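Local coordinates for putative peptide ABC-transport system periplasmic peptide-binding protein (Campylobacter jejuni, PDB 4OEV), which serves as an extracytoplasmic nickel-binding protein of an ABC-type importer, here holding a nickel(II) ion together with oxalate, and belongs to a family generally assigned to peptide transport, at residues E42-K47 with G385-P390; L72-V77 with K177-F182; R289-S294 with S432-R437. All coordinates share one frame; numbering follows the deposited sequence.

Interaction 1: residues E42-K47 with G385-P390; sequences ENMSLK and GSPLDP
The nearest thing to a flat group in this contact is the pyrrolidine ring of Pro-387, and Met-44 meets it at the CG corner, with SD 4.3 Å from that CG. Beside the ring, the carbonyl of Pro-387 presents its O to Met-44 CG at 4.2 Å. The thioether then reaches the branch of the next residue: Met-44 SD lies 4.0 Å from Leu-388 CD2, and the two side chains cross at about a right angle. Bends at chi2 (61°) and chi3 (50°) fold the methionine chain compactly, so that its sulfur sits against both partners. A long, flexible, polarisable side chain suits such a loose apolar meeting at the surface. Met-44 occupies the turn of the β-hairpin formed by strands 38-40 and 46-48, where its backbone lies in the left-handed helical region; Asp-41 OD1 accepts from the backbone N of Asn-43 and of Ser-45 and so braces the turn from within. The opposing loop follows strand 379-384, whose last residues line the oxalate pocket, and the side chain of Pro-387 is about 13 Å from the nickel ion. Hairpin and loop probably belong to different lobes, as expected for a two-lobed periplasmic binding protein. Within the loop, Ser-386 makes an ST turn, its OG accepting from Leu-388 N at 3.2 Å. Proline stiffens the middle of this turn, while Leu-388 also packs on Phe-40 of the hairpin and on Asp-131 of helix 129-132.

Interaction 2: residues L72-V77 with K177-F182; sequences LWHDGV and KANEHF
His-74 and Asn-179 meet ring edge to amide: ND2 of Asn-179 lies 3.5 Å from CD2 of His-74, close to the plane of the imidazole, with the amide turned 82° against the ring. ND2 is equally near His-74 NE2, but both are nitrogens acting as donors, and the angle is poor for a bond between them. A shared acceptor probably holds them side by side, since each donates to the backbone O of Gly-161. A water adds a thinner link, donating to Leu-72 O at 3.1 Å and accepting a weak bond from Asn-179 ND2; it also sits at the edge of the Phe-182 ring. Further along, Leu-72 CD2 touches His-181 CB at 4.5 Å, a light apolar contact near the surface.

Behind these groups, each segment fixes its own side chains. Asn-179, with CG opposite the backbone N (chi1 175°), turns OD1 back to accept from His-181 N at 2.9 Å, the donor lying 44° above the carbonyl plane. Asparagine suits the place because one amide can both close the turn and reach across. His-74 stands in a type I turn from Trp-73 to Gly-76, where glycine readily takes the positive phi. Asp-75 OD1 receives Val-77 N as an Asx turn, and Asn-179 forms a second one just beyond strand 173-178, which pairs with 163-169 in a β-hairpin.

Interaction 3: residues R289-S294 with S432-R437; sequences RSWANS and SNLEER
Arg-437, in the first turn of helix 434-450, runs much of its side chain past the six-membered ring of Trp-291, packing the loop between strand 280-282 and helix 304-313 against the helix start. That helix opens with a classic N-cap: Asn-433 OD1 accepts from Glu-436 N at 3.0 Å, a role that suits asparagine's short amide. Arg-437 CB lies 4.0 Å from both CH2 and CZ3 of Trp-291. CG stays farther off, but CD of Arg-437 comes within 3.7 Å of Trp-291 CH2. Here the chain bends (chi3 87°), which sets NE at the edge of the indole, in its plane, while NE donates to the carbonyl O of Ala-428. Arg-437 CZ lies 3.9 Å from Trp-291 CH2. At the tip, NH1 reaches Trp-291 CZ2 at 3.5 Å and makes a salt bridge with Asp-389. The guanidinium and indole planes stand 61° apart, so the cation passes along the ring edge instead of stacking on the indole. Bonds at NE and NH1 help fix the rotation of this buried group.

Broad enough for a second neighbour, the tryptophan takes a CH-π contact from Leu-434 over one face, with Ser-290 OG and Ala-292 CB over the other. Ser-290 OG also accepts from Ala-292 N, an ST turn. Leu-434 CD1 lies 3.5 Å from Trp-291 CZ3, 20° off the normal through the six-membered ring's centre.

Overall arrangement
From the N terminus, the chain first passes the hairpin turn 42-47, which waits for its partner until 385-390 and so closes a very long loop. Inside that span, 72-77 meets 177-182: interaction 2 begins and ends there, joining the loop before helix 81-92 to the end of strand 173-178. Residues 289-294 follow, still before interaction 1 closes, but pair with 432-437 after it, so interactions 1 and 3 cross. These two also touch, through Asp-389 and Pro-390, linking hairpin, pocket-side loop and helix 434-450. Interaction 2 stands apart, its nearest atoms about 12 Å from interaction 1 and about 25 Å from interaction 3.

Interaction 1: residues E42-K47 with G385-P390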
loop_
_atom_site.group_PDB
_atom_site.type_symbol
_atom_site.label_atom_id
_atom_site.label_comp_id
_atom_site.label_asym_id
_atom_site.label_seq_id
_atom_site.Cartn_x
_atom_site.Cartn_y
_atom_site.Cartn_z
ATOM N N GLU A 42 13.994 6.598 -10.241
ATOM C CA GLU A 42 13.270 5.656 -11.101
ATOM C C GLU A 42 13.695 4.220 -10.861
ATOM O O GLU A 42 12.995 3.285 -11.245
ATOM C CB GLU A 42 13.466 5.993 -12.573
ATOM C CG GLU A 42 14.917 6.121 -12.931
ATOM C CD GLU A 42 15.314 7.562 -13.094
ATOM O OE1 GLU A 42 15.124 8.315 -12.127
ATOM O OE2 GLU A 42 15.812 7.945 -14.174
ATOM N N ASN A 43 14.875 4.066 -10.272
ATOM C CA ASN A 43 15.397 2.757 -9.920
ATOM C C ASN A 43 15.062 2.323 -8.479
ATOM O O ASN A 43 15.606 1.326 -8.022
ATOM C CB ASN A 43 16.913 2.758 -10.103
ATOM C CG ASN A 43 17.310 3.113 -11.497
ATOM O OD1 ASN A 43 18.163 3.974 -11.716
ATOM N ND2 ASN A 43 16.679 2.470 -12.464
ATOM N N MET A 44 14.171 3.072 -7.811
ATOM C CA MET A 44 13.849 2.941 -6.383
ATOM C C MET A 44 15.103 3.037 -5.498
ATOM O O MET A 44 15.170 2.443 -4.419
ATOM C CB MET A 44 13.097 1.648 -6.111
ATOM C CG MET A 44 12.063 1.762 -4.963
ATOM S SD MET A 44 10.779 2.978 -5.312
ATOM C CE MET A 44 10.354 2.400 -6.890
ATOM N N SER A 45 16.065 3.832 -5.936
ATOM C CA SER A 45 17.275 4.091 -5.134
ATOM C C SER A 45 17.003 5.188 -4.147
ATOM O O SER A 45 16.403 6.189 -4.518
ATOM C CB SER A 45 18.439 4.513 -6.031
ATOM O OG SER A 45 18.782 3.465 -6.915
ATOM N N LEU A 46 17.461 5.024 -2.897
ATOM C CA LEU A 46 17.334 6.064 -1.909
ATOM C C LEU A 46 18.233 7.242 -2.288
ATOM O O LEU A 46 19.413 7.035 -2.611
ATOM C CB LEU A 46 17.721 5.534 -0.517
ATOM C CG LEU A 46 17.523 6.388 0.721
ATOM C CD1 LEU A 46 16.088 6.518 1.146
ATOM C CD2 LEU A 46 18.313 5.760 1.857
ATOM N N LYS A 47 17.670 8.453 -2.281
ATOM C CA LYS A 47 18.415 9.670 -2.623
ATOM C C LYS A 47 18.095 10.755 -1.630
ATOM O O LYS A 47 17.007 10.772 -1.063
ATOM C CB LYS A 47 18.077 10.190 -4.024
ATOM C CG LYS A 47 18.449 9.274 -5.168
ATOM C CD LYS A 47 19.951 9.090 -5.305
ATOM C CE LYS A 47 20.266 8.309 -6.581
ATOM N NZ LYS A 47 21.719 8.000 -6.718
ATOM N N GLY A 385 1.115 -4.238 -0.530
ATOM C CA GLY A 385 2.394 -4.417 -1.188
ATOM C C GLY A 385 3.150 -3.091 -1.335
ATOM O O GLY A 385 2.546 -2.069 -1.670
ATOM N N SER A 386 4.446 -3.103 -1.069
ATOM C CA SER A 386 5.253 -1.844 -1.146
ATOM C C SER A 386 6.574 -2.227 -1.754
ATOM O O SER A 386 7.127 -3.299 -1.461
ATOM C CB SER A 386 5.402 -1.186 0.244
ATOM O OG SER A 386 6.216 0.043 0.196
ATOM N N PRO A 387 7.106 -1.363 -2.614
ATOM C CA PRO A 387 8.419 -1.612 -3.179
ATOM C C PRO A 387 9.513 -1.160 -2.194
ATOM O O PRO A 387 10.696 -1.365 -2.440
ATOM C CB PRO A 387 8.428 -0.745 -4.437
ATOM C CG PRO A 387 7.567 0.404 -4.073
ATOM C CD PRO A 387 6.522 -0.103 -3.100
ATOM N N LEU A 388 9.122 -0.498 -1.126
ATOM C CA LEU A 388 10.130 -0.065 -0.132
ATOM C C LEU A 388 10.518 -1.199 0.833
ATOM O O LEU A 388 10.241 -2.370 0.558
ATOM C CB LEU A 388 9.604 1.153 0.620
ATOM C CG LEU A 388 9.267 2.291 -0.337
ATOM C CD1 LEU A 388 8.947 3.505 0.464
ATOM C CD2 LEU A 388 10.374 2.564 -1.356
ATOM N N ASP A 389 11.108 -0.852 1.979
ATOM C CA ASP A 389 11.561 -1.853 2.943
ATOM C C ASP A 389 10.493 -2.912 3.269
ATOM O O ASP A 389 9.283 -2.606 3.436
ATOM C CB ASP A 389 12.044 -1.156 4.243
ATOM C CG ASP A 389 12.794 -2.101 5.140
ATOM O OD1 ASP A 389 12.134 -2.880 5.881
ATOM O OD2 ASP A 389 14.052 -2.126 5.040
ATOM N N PRO A 390 10.911 -4.183 3.322
ATOM C CA PRO A 390 9.932 -5.265 3.558
ATOM C C PRO A 390 9.101 -5.137 4.831
ATOM O O PRO A 390 8.075 -5.814 4.937
ATOM C CB PRO A 390 10.805 -6.515 3.640
ATOM C CG PRO A 390 12.224 -6.007 3.901
ATOM C CD PRO A 390 12.270 -4.719 3.093
#

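Interaction 2: residues L72-V77 with K177-F182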
loop_
_atom_site.group_PDB
_atom_site.type_symbol
_atom_site.label_atom_id
_atom_site.label_comp_id
_atom_site.label_asym_id
_atom_site.label_seq_id
_atom_site.Cartn_x
_atom_site.Cartn_y
_atom_site.Cartn_z
ATOM N N LEU A 72 12.091 26.393 1.492
ATOM C CA LEU A 72 10.940 27.100 2.041
ATOM C C LEU A 72 9.696 26.189 2.090
ATOM O O LEU A 72 9.478 25.400 1.179
ATOM C CB LEU A 72 10.597 28.321 1.207
ATOM C CG LEU A 72 11.317 29.653 1.444
ATOM C CD1 LEU A 72 12.552 29.484 2.351
ATOM C CD2 LEU A 72 11.621 30.281 0.101
ATOM N N TRP A 73 8.912 26.336 3.164
ATOM C CA TRP A 73 7.520 25.893 3.237
ATOM C C TRP A 73 6.702 26.738 2.262
ATOM O O TRP A 73 7.132 27.801 1.871
ATOM C CB TRP A 73 6.951 26.069 4.647
ATOM C CG TRP A 73 7.579 25.213 5.702
ATOM C CD1 TRP A 73 8.489 25.598 6.660
ATOM C CD2 TRP A 73 7.337 23.823 5.911
ATOM N NE1 TRP A 73 8.823 24.520 7.451
ATOM C CE2 TRP A 73 8.131 23.419 7.014
ATOM C CE3 TRP A 73 6.529 22.872 5.264
ATOM C CZ2 TRP A 73 8.133 22.107 7.494
ATOM C CZ3 TRP A 73 6.525 21.558 5.746
ATOM C CH2 TRP A 73 7.326 21.179 6.824
ATOM N N HIS A 74 5.503 26.292 1.910
ATOM C CA HIS A 74 4.665 26.997 0.955
ATOM C C HIS A 74 4.223 28.384 1.430
ATOM O O HIS A 74 3.743 29.175 0.616
ATOM C CB HIS A 74 3.451 26.134 0.605
ATOM C CG HIS A 74 3.821 24.867 -0.095
ATOM N ND1 HIS A 74 2.997 23.754 -0.143
ATOM C CD2 HIS A 74 4.946 24.534 -0.776
ATOM C CE1 HIS A 74 3.606 22.794 -0.812
ATOM N NE2 HIS A 74 4.785 23.241 -1.213
ATOM N N ASP A 75 4.401 28.688 2.721
ATOM C CA ASP A 75 3.977 29.993 3.239
ATOM C C ASP A 75 5.143 30.965 3.440
ATOM O O ASP A 75 4.973 32.008 4.068
ATOM C CB ASP A 75 3.173 29.851 4.544
ATOM C CG ASP A 75 3.975 29.257 5.685
ATOM O OD1 ASP A 75 5.145 28.865 5.473
ATOM O OD2 ASP A 75 3.379 29.103 6.780
ATOM N N GLY A 76 6.327 30.596 2.960
ATOM C CA GLY A 76 7.463 31.503 2.974
ATOM C C GLY A 76 8.436 31.222 4.096
ATOM O O GLY A 76 9.606 31.591 3.997
ATOM N N VAL A 77 7.978 30.524 5.142
ATOM C CA VAL A 77 8.830 30.281 6.305
ATOM C C VAL A 77 9.912 29.267 5.930
ATOM O O VAL A 77 9.659 28.350 5.142
ATOM C CB VAL A 77 7.979 29.785 7.486
ATOM C CG1 VAL A 77 8.823 29.422 8.676
ATOM C CG2 VAL A 77 6.896 30.805 7.830
ATOM N N LYS A 177 -1.501 24.034 -7.375
ATOM C CA LYS A 177 -0.712 24.836 -8.309
ATOM C C LYS A 177 0.768 24.631 -8.016
ATOM O O LYS A 177 1.148 24.262 -6.889
ATOM C CB LYS A 177 -1.137 26.307 -8.272
ATOM C CG LYS A 177 -0.929 27.055 -6.946
ATOM C CD LYS A 177 -1.286 28.564 -7.121
ATOM C CE LYS A 177 -1.150 29.359 -5.807
ATOM N NZ LYS A 177 -1.319 30.860 -5.999
ATOM N N ALA A 178 1.599 24.823 -9.036
ATOM C CA ALA A 178 3.030 24.569 -8.914
ATOM C C ALA A 178 3.667 25.413 -7.794
ATOM O O ALA A 178 3.242 26.540 -7.551
ATOM C CB ALA A 178 3.732 24.847 -10.226
ATOM N N ASN A 179 4.645 24.817 -7.105
ATOM C CA ASN A 179 5.453 25.506 -6.110
ATOM C C ASN A 179 6.602 26.205 -6.825
ATOM O O ASN A 179 7.580 25.557 -7.205
ATOM C CB ASN A 179 5.974 24.518 -5.054
ATOM C CG ASN A 179 6.938 25.174 -4.043
ATOM O OD1 ASN A 179 7.175 26.385 -4.083
ATOM N ND2 ASN A 179 7.480 24.367 -3.125
ATOM N N GLU A 180 6.491 27.524 -6.977
ATOM C CA GLU A 180 7.436 28.288 -7.787
ATOM C C GLU A 180 8.796 28.431 -7.101
ATOM O O GLU A 180 9.762 28.901 -7.729
ATOM C CB GLU A 180 6.857 29.676 -8.111
ATOM C CG GLU A 180 6.861 30.658 -6.937
ATOM C CD GLU A 180 5.699 30.488 -5.945
ATOM O OE1 GLU A 180 5.295 31.529 -5.358
ATOM O OE2 GLU A 180 5.205 29.339 -5.734
ATOM N N HIS A 181 8.849 28.097 -5.803
ATOM C CA HIS A 181 10.104 28.013 -5.069
ATOM C C HIS A 181 10.362 26.601 -4.574
ATOM O O HIS A 181 10.556 26.386 -3.377
ATOM C CB HIS A 181 10.110 28.987 -3.882
ATOM C CG HIS A 181 9.772 30.398 -4.260
ATOM N ND1 HIS A 181 8.629 31.034 -3.824
ATOM C CD2 HIS A 181 10.424 31.294 -5.042
ATOM C CE1 HIS A 181 8.592 32.261 -4.321
ATOM N NE2 HIS A 181 9.672 32.445 -5.060
ATOM N N PHE A 182 10.357 25.637 -5.492
ATOM C CA PHE A 182 10.584 24.236 -5.147
ATOM C C PHE A 182 12.086 23.983 -5.292
ATOM O O PHE A 182 12.653 24.093 -6.372
ATOM C CB PHE A 182 9.745 23.304 -6.039
ATOM C CG PHE A 182 9.830 21.853 -5.669
ATOM C CD1 PHE A 182 9.763 21.448 -4.334
ATOM C CD2 PHE A 182 9.927 20.885 -6.649
ATOM C CE1 PHE A 182 9.829 20.109 -3.987
ATOM C CE2 PHE A 182 9.982 19.549 -6.318
ATOM C CZ PHE A 182 9.939 19.154 -4.974
HETATM O O HOH W 1 10.064 23.575 -1.254
#

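Interaction 3: residues R289-S294 with S432-R437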
loop_
_atom_site.group_PDB
_atom_site.type_symbol
_atom_site.label_atom_id
_atom_site.label_comp_id
_atom_site.label_asym_id
_atom_site.label_seq_id
_atom_site.Cartn_x
_atom_site.Cartn_y
_atom_site.Cartn_z
ATOM N N ARG A 289 8.697 -9.541 -4.474
ATOM C CA ARG A 289 9.435 -8.537 -5.229
ATOM C C ARG A 289 10.452 -7.830 -4.330
ATOM O O ARG A 289 11.064 -6.824 -4.741
ATOM C CB ARG A 289 8.495 -7.508 -5.856
ATOM C CG ARG A 289 7.788 -8.030 -7.113
ATOM C CD ARG A 289 7.729 -6.939 -8.165
ATOM N NE ARG A 289 6.860 -7.349 -9.262
ATOM C CZ ARG A 289 7.299 -7.826 -10.423
ATOM N NH1 ARG A 289 8.607 -7.914 -10.649
ATOM N NH2 ARG A 289 6.428 -8.191 -11.367
ATOM N N SER A 290 10.704 -8.429 -3.176
ATOM C CA SER A 290 11.676 -7.907 -2.196
ATOM C C SER A 290 13.028 -8.613 -2.177
ATOM O O SER A 290 13.117 -9.790 -2.543
ATOM C CB SER A 290 11.083 -8.022 -0.806
ATOM O OG SER A 290 12.039 -7.574 0.146
ATOM N N TRP A 291 14.081 -7.910 -1.719
ATOM C CA TRP A 291 15.356 -8.567 -1.459
ATOM C C TRP A 291 15.173 -9.620 -0.357
ATOM O O TRP A 291 15.932 -10.606 -0.274
ATOM C CB TRP A 291 16.441 -7.546 -1.071
ATOM C CG TRP A 291 16.052 -6.601 0.034
ATOM C CD1 TRP A 291 15.599 -5.329 -0.111
ATOM C CD2 TRP A 291 16.099 -6.852 1.454
ATOM N NE1 TRP A 291 15.349 -4.775 1.117
ATOM C CE2 TRP A 291 15.659 -5.687 2.094
ATOM C CE3 TRP A 291 16.477 -7.950 2.240
ATOM C CZ2 TRP A 291 15.585 -5.583 3.481
ATOM C CZ3 TRP A 291 16.376 -7.850 3.624
ATOM C CH2 TRP A 291 15.936 -6.681 4.220
ATOM N N ALA A 292 14.155 -9.401 0.467
ATOM C CA ALA A 292 13.818 -10.277 1.587
ATOM C C ALA A 292 13.231 -11.631 1.154
ATOM O O ALA A 292 13.041 -12.508 1.983
ATOM C CB ALA A 292 12.823 -9.567 2.494
ATOM N N ASN A 293 12.921 -11.794 -0.132
ATOM C CA ASN A 293 12.313 -13.036 -0.614
ATOM C C ASN A 293 13.273 -14.210 -0.390
ATOM O O ASN A 293 14.437 -14.184 -0.814
ATOM C CB ASN A 293 11.903 -12.881 -2.102
ATOM C CG ASN A 293 11.173 -14.105 -2.673
ATOM O OD1 ASN A 293 10.966 -15.097 -1.984
ATOM N ND2 ASN A 293 10.748 -14.013 -3.943
ATOM N N SER A 294 12.772 -15.255 0.263
ATOM C CA SER A 294 13.611 -16.425 0.534
ATOM C C SER A 294 13.842 -17.281 -0.720
ATOM O O SER A 294 14.790 -18.092 -0.798
ATOM C CB SER A 294 12.969 -17.246 1.641
ATOM O OG SER A 294 11.641 -17.596 1.275
ATOM N N SER A 432 20.319 -5.103 12.142
ATOM C CA SER A 432 21.064 -4.337 11.122
ATOM C C SER A 432 21.654 -5.171 9.979
ATOM O O SER A 432 21.606 -4.752 8.824
ATOM C CB SER A 432 22.205 -3.546 11.785
ATOM O OG SER A 432 21.669 -2.452 12.508
ATOM N N ASN A 433 22.206 -6.345 10.290
ATOM C CA ASN A 433 22.904 -7.143 9.282
ATOM C C ASN A 433 21.935 -7.703 8.221
ATOM O O ASN A 433 20.964 -8.420 8.550
ATOM C CB ASN A 433 23.663 -8.283 9.960
ATOM C CG ASN A 433 24.395 -9.163 8.975
ATOM O OD1 ASN A 433 23.946 -10.262 8.658
ATOM N ND2 ASN A 433 25.544 -8.694 8.502
ATOM N N LEU A 434 22.166 -7.332 6.961
ATOM C CA LEU A 434 21.251 -7.700 5.876
ATOM C C LEU A 434 20.989 -9.202 5.828
ATOM O O LEU A 434 19.838 -9.622 5.724
ATOM C CB LEU A 434 21.807 -7.241 4.529
ATOM C CG LEU A 434 21.037 -7.436 3.211
ATOM C CD1 LEU A 434 19.685 -6.788 3.221
ATOM C CD2 LEU A 434 21.842 -6.955 2.013
ATOM N N GLU A 435 22.036 -10.012 6.006
ATOM C CA GLU A 435 21.894 -11.466 5.878
ATOM C C GLU A 435 21.052 -12.047 7.015
ATOM O O GLU A 435 20.266 -12.997 6.835
ATOM C CB GLU A 435 23.269 -12.126 5.858
ATOM C CG GLU A 435 23.963 -12.035 4.519
ATOM C CD GLU A 435 24.396 -10.599 4.185
ATOM O OE1 GLU A 435 24.026 -10.101 3.088
ATOM O OE2 GLU A 435 25.105 -9.978 5.023
ATOM N N GLU A 436 21.216 -11.459 8.184
ATOM C CA GLU A 436 20.392 -11.817 9.313
ATOM C C GLU A 436 18.937 -11.474 9.038
ATOM O O GLU A 436 18.050 -12.294 9.291
ATOM C CB GLU A 436 20.875 -11.090 10.570
ATOM C CG GLU A 436 21.776 -11.898 11.427
ATOM C CD GLU A 436 21.884 -11.328 12.821
ATOM O OE1 GLU A 436 21.128 -11.797 13.709
ATOM O OE2 GLU A 436 22.693 -10.409 13.025
ATOM N N ARG A 437 18.702 -10.267 8.521
ATOM C CA ARG A 437 17.358 -9.820 8.143
ATOM C C ARG A 437 16.713 -10.826 7.195
ATOM O O ARG A 437 15.567 -11.231 7.376
ATOM C CB ARG A 437 17.396 -8.446 7.448
ATOM C CG ARG A 437 17.632 -7.231 8.344
ATOM C CD ARG A 437 17.107 -5.951 7.687
ATOM N NE ARG A 437 15.678 -5.718 7.984
ATOM C CZ ARG A 437 14.934 -4.754 7.428
ATOM N NH1 ARG A 437 15.479 -3.920 6.545
ATOM N NH2 ARG A 437 13.654 -4.606 7.760
#